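Local coordinates for DinB-like domain-containing protein (Thermus thermophilus, PDB 2YQY) that is of unknown function but folds as a four-helix bundle of the DinB superfamily with an exposed histidine triad, at residues A[14-28]-A[110-124]. Residues are numbered along the deposited sequence; the frame is centred on the assembly and turned at random.
Sequences LKRLEASRKALLALL and LALLDRARAFLLEEV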
# COMPACT_ATOMS: atom_id res chain seq x y z
N LEU A 14 -0.29 6.35 9.70
CA LEU A 14 -0.92 5.11 10.01
C LEU A 14 -2.44 5.19 10.03
O LEU A 14 -3.08 4.41 9.41
CB LEU A 14 -0.34 4.55 11.28
CG LEU A 14 -0.95 3.27 11.80
CD1 LEU A 14 -0.64 2.12 10.91
CD2 LEU A 14 -0.49 3.02 13.15
N LYS A 15 -3.01 6.17 10.71
CA LYS A 15 -4.47 6.36 10.68
C LYS A 15 -4.98 6.62 9.24
O LYS A 15 -6.06 6.12 8.87
CB LYS A 15 -4.92 7.44 11.66
CG LYS A 15 -4.95 6.97 13.14
N ARG A 16 -4.23 7.37 8.43
CA ARG A 16 -4.56 7.52 7.01
C ARG A 16 -4.56 6.17 6.25
O ARG A 16 -5.46 5.92 5.43
CB ARG A 16 -3.63 8.53 6.32
CG ARG A 16 -3.96 9.99 6.58
CD ARG A 16 -2.98 10.89 5.87
NE ARG A 16 -3.08 12.28 6.29
CZ ARG A 16 -3.40 13.30 5.49
NH1 ARG A 16 -3.45 14.55 5.99
NH2 ARG A 16 -3.67 13.08 4.20
N LEU A 17 -3.58 5.32 6.52
CA LEU A 17 -3.45 4.05 5.83
C LEU A 17 -4.64 3.15 6.21
O LEU A 17 -5.18 2.42 5.38
CB LEU A 17 -2.13 3.36 6.22
CG LEU A 17 -0.91 3.66 5.40
CD1 LEU A 17 0.33 3.26 6.16
CD2 LEU A 17 -1.01 2.90 4.05
N GLU A 18 -5.04 3.22 7.47
CA GLU A 18 -6.20 2.47 7.94
C GLU A 18 -7.50 2.88 7.24
O GLU A 18 -8.25 1.98 6.81
CB GLU A 18 -6.25 2.48 9.49
CG GLU A 18 -4.91 1.88 9.98
CD GLU A 18 -4.83 1.60 11.45
OE1 GLU A 18 -5.08 2.54 12.24
OE2 GLU A 18 -4.47 0.45 11.80
N ALA A 19 -7.71 4.19 7.06
CA ALA A 19 -8.86 4.76 6.36
C ALA A 19 -8.89 4.45 4.86
O ALA A 19 -9.93 4.08 4.32
CB ALA A 19 -8.93 6.31 6.60
N SER A 20 -7.76 4.62 4.18
CA SER A 20 -7.71 4.43 2.74
C SER A 20 -7.92 2.93 2.41
O SER A 20 -8.49 2.60 1.38
CB SER A 20 -6.42 5.01 2.11
OG SER A 20 -5.23 4.47 2.71
N ARG A 21 -7.47 2.05 3.30
CA ARG A 21 -7.69 0.62 3.13
C ARG A 21 -9.17 0.23 3.25
O ARG A 21 -9.68 -0.55 2.43
CB ARG A 21 -6.79 -0.21 4.05
CG ARG A 21 -7.00 -1.74 3.93
CD ARG A 21 -6.82 -2.25 2.46
NE ARG A 21 -5.53 -1.89 1.89
CZ ARG A 21 -4.50 -2.72 1.81
NH1 ARG A 21 -4.62 -3.97 2.28
NH2 ARG A 21 -3.35 -2.31 1.27
N LYS A 22 -9.87 0.77 4.24
CA LYS A 22 -11.32 0.57 4.30
C LYS A 22 -12.00 1.02 2.98
O LYS A 22 -12.84 0.32 2.43
CB LYS A 22 -11.91 1.29 5.52
CG LYS A 22 -11.31 0.81 6.83
CD LYS A 22 -11.74 1.63 8.03
CE LYS A 22 -11.13 1.10 9.32
NZ LYS A 22 -11.17 2.13 10.39
N ALA A 23 -11.61 2.21 2.50
CA ALA A 23 -12.17 2.80 1.28
C ALA A 23 -11.87 1.89 0.07
O ALA A 23 -12.75 1.59 -0.73
CB ALA A 23 -11.61 4.22 1.09
N LEU A 24 -10.62 1.43 -0.04
CA LEU A 24 -10.23 0.54 -1.14
C LEU A 24 -10.99 -0.78 -1.11
O LEU A 24 -11.48 -1.23 -2.14
CB LEU A 24 -8.70 0.27 -1.11
CG LEU A 24 -8.22 -0.76 -2.17
CD1 LEU A 24 -8.52 -0.25 -3.57
CD2 LEU A 24 -6.72 -1.04 -2.04
N LEU A 25 -11.03 -1.43 0.05
CA LEU A 25 -11.68 -2.75 0.13
C LEU A 25 -13.16 -2.66 -0.23
O LEU A 25 -13.67 -3.54 -0.93
CB LEU A 25 -11.51 -3.39 1.50
CG LEU A 25 -10.10 -3.77 1.91
CD1 LEU A 25 -10.16 -4.40 3.30
CD2 LEU A 25 -9.46 -4.72 0.91
N ALA A 26 -13.82 -1.57 0.21
CA ALA A 26 -15.26 -1.37 -0.06
C ALA A 26 -15.53 -1.11 -1.57
O ALA A 26 -16.46 -1.68 -2.16
CB ALA A 26 -15.81 -0.21 0.80
N LEU A 27 -14.71 -0.25 -2.17
CA LEU A 27 -14.72 -0.02 -3.61
C LEU A 27 -14.59 -1.33 -4.39
O LEU A 27 -15.41 -1.60 -5.31
CB LEU A 27 -13.61 0.97 -4.00
CG LEU A 27 -13.48 1.28 -5.49
CD1 LEU A 27 -12.81 2.66 -5.76
CD2 LEU A 27 -12.72 0.15 -6.22
N LEU A 28 -13.60 -2.16 -4.04
CA LEU A 28 -13.42 -3.45 -4.76
C LEU A 28 -14.62 -4.39 -4.60
O LEU A 28 -15.06 -5.00 -5.58
CB LEU A 28 -12.14 -4.16 -4.34
CG LEU A 28 -10.81 -3.45 -4.65
CD1 LEU A 28 -9.67 -4.13 -3.87
CD2 LEU A 28 -10.52 -3.42 -6.17
N LEU A 110 -7.80 -9.70 -2.85
CA LEU A 110 -8.19 -9.38 -1.47
C LEU A 110 -7.31 -10.09 -0.45
O LEU A 110 -6.97 -9.52 0.60
CB LEU A 110 -9.65 -9.77 -1.20
CG LEU A 110 -10.79 -8.93 -1.81
CD1 LEU A 110 -12.12 -9.47 -1.32
CD2 LEU A 110 -10.68 -7.43 -1.50
N ALA A 111 -6.95 -11.33 -0.76
CA ALA A 111 -6.10 -12.14 0.10
C ALA A 111 -4.68 -11.55 0.11
O ALA A 111 -4.04 -11.48 1.16
CB ALA A 111 -6.11 -13.62 -0.35
N LEU A 112 -4.21 -11.10 -1.06
CA LEU A 112 -2.88 -10.48 -1.16
C LEU A 112 -2.83 -9.17 -0.37
O LEU A 112 -1.84 -8.88 0.34
CB LEU A 112 -2.52 -10.22 -2.64
CG LEU A 112 -1.04 -9.95 -3.00
CD1 LEU A 112 -0.12 -11.13 -2.67
CD2 LEU A 112 -0.91 -9.58 -4.46
N LEU A 113 -3.90 -8.39 -0.47
CA LEU A 113 -4.00 -7.15 0.30
C LEU A 113 -3.93 -7.42 1.82
O LEU A 113 -3.18 -6.74 2.52
CB LEU A 113 -5.27 -6.39 -0.09
CG LEU A 113 -5.24 -5.72 -1.47
CD1 LEU A 113 -6.68 -5.40 -1.94
CD2 LEU A 113 -4.40 -4.44 -1.41
N ASP A 114 -4.68 -8.41 2.30
CA ASP A 114 -4.77 -8.66 3.74
C ASP A 114 -3.43 -9.10 4.28
O ASP A 114 -3.01 -8.64 5.34
CB ASP A 114 -5.82 -9.72 4.06
CG ASP A 114 -7.24 -9.18 3.95
OD1 ASP A 114 -7.40 -7.95 3.81
OD2 ASP A 114 -8.20 -9.97 3.99
N ARG A 115 -2.77 -10.00 3.57
CA ARG A 115 -1.48 -10.54 4.00
C ARG A 115 -0.41 -9.44 4.10
O ARG A 115 0.28 -9.34 5.10
CB ARG A 115 -1.02 -11.63 3.04
CG ARG A 115 0.20 -12.38 3.53
N ALA A 116 -0.27 -8.65 3.04
CA ALA A 116 0.76 -7.60 3.01
C ALA A 116 0.49 -6.54 4.07
O ALA A 116 1.42 -6.04 4.74
CB ALA A 116 0.85 -6.99 1.59
N ARG A 117 -0.79 -6.22 4.27
CA ARG A 117 -1.19 -5.23 5.27
C ARG A 117 -0.93 -5.75 6.69
O ARG A 117 -0.45 -4.99 7.52
CB ARG A 117 -2.67 -4.79 5.10
CG ARG A 117 -3.20 -3.87 6.23
CD ARG A 117 -2.38 -2.56 6.40
NE ARG A 117 -2.41 -1.72 5.20
CZ ARG A 117 -3.20 -0.66 5.03
NH1 ARG A 117 -4.07 -0.30 5.99
NH2 ARG A 117 -3.12 0.06 3.91
N ALA A 118 -1.22 -7.04 6.96
CA ALA A 118 -0.85 -7.62 8.28
C ALA A 118 0.66 -7.52 8.53
O ALA A 118 1.09 -7.15 9.61
CB ALA A 118 -1.34 -9.10 8.41
N PHE A 119 1.45 -7.82 7.50
CA PHE A 119 2.92 -7.80 7.56
C PHE A 119 3.38 -6.37 7.80
O PHE A 119 4.18 -6.09 8.68
CB PHE A 119 3.49 -8.35 6.23
CG PHE A 119 4.99 -8.41 6.18
CD1 PHE A 119 5.76 -8.43 7.34
CD2 PHE A 119 5.65 -8.48 4.95
CE1 PHE A 119 7.16 -8.48 7.28
CE2 PHE A 119 7.04 -8.56 4.89
CZ PHE A 119 7.79 -8.55 6.06
N LEU A 120 2.88 -5.44 6.99
CA LEU A 120 3.21 -4.04 7.21
C LEU A 120 2.91 -3.54 8.64
O LEU A 120 3.75 -2.86 9.25
CB LEU A 120 2.52 -3.15 6.17
CG LEU A 120 2.79 -1.64 6.27
CD1 LEU A 120 4.31 -1.32 6.20
CD2 LEU A 120 2.01 -0.92 5.19
N LEU A 121 1.72 -3.86 9.16
CA LEU A 121 1.33 -3.40 10.45
C LEU A 121 2.23 -4.00 11.56
O LEU A 121 2.48 -3.35 12.59
CB LEU A 121 -0.15 -3.71 10.72
CG LEU A 121 -1.24 -2.89 10.01
CD1 LEU A 121 -2.65 -3.40 10.39
CD2 LEU A 121 -1.16 -1.39 10.24
N GLU A 122 2.63 -5.26 11.39
CA GLU A 122 3.53 -5.91 12.33
C GLU A 122 4.86 -5.15 12.39
O GLU A 122 5.42 -4.93 13.46
CB GLU A 122 3.75 -7.40 11.98
N GLU A 123 5.37 -4.74 11.23
CA GLU A 123 6.65 -4.03 11.18
C GLU A 123 6.51 -2.59 11.69
O GLU A 123 7.44 -2.03 12.30
CB GLU A 123 7.24 -4.05 9.76
CG GLU A 123 7.96 -5.39 9.42
CD GLU A 123 9.11 -5.71 10.39
OE1 GLU A 123 9.85 -4.78 10.83
OE2 GLU A 123 9.26 -6.91 10.72
N VAL A 124 5.37 -1.97 11.40
CA VAL A 124 5.05 -0.65 11.97
C VAL A 124 5.09 -0.72 13.50
O VAL A 124 5.64 0.17 14.14
CB VAL A 124 3.67 -0.12 11.47
CG1 VAL A 124 3.26 1.18 12.20
CG2 VAL A 124 3.69 0.06 9.97
O HOH W 1 -6.40 -5.40 3.92
O HOH W 2 -1.65 -4.53 1.48
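The side chains of Arg21 and Arg117 run antiparallel alongside one another, each reaching a backbone carbonyl of the other's helix. Arg117 NH1 donates to Leu17 O at 3.0 Å; Leu17 O lies near the guanidinium plane of Arg117, whereas NH1 stands above the carbonyl plane, and the helical Arg21 N comes from the opposite face of that plane. Arg21 NH1 bonds weakly to Leu113 O (3.1 Å), and water 1 links the same nitrogen to Asp114 OD1. A chi1 near 180° with bends at chi2 and chi3 folds each arginine across to its carbonyl. The guanidinium planes lie 39° apart, Arg21 NH2 being 3.6 Å from Arg117 NH2. Salt bridges from both arginines to Glu156, and from Arg117 to Glu58, probably offset this like-charge proximity. A methionine in place of Arg117 would probably leave Glu58 and Glu156 without their salt bridges to this position and Leu17 O without its cross-helix donor. Leu113 is a knob among Arg21, Leu24, Leu25 and Leu28; its CD2 lies over one Arg21 guanidinium face. Leu14 CD1 packs on Leu121 CD2 (3.6 Å). The axes of 14-28 and 110-124 approach to 11.9 Å at 168°, antiparallel within the four-helix bundle, where Leu24 touches helix 153-165 and Arg21 reaches Val54 on helix 47-71.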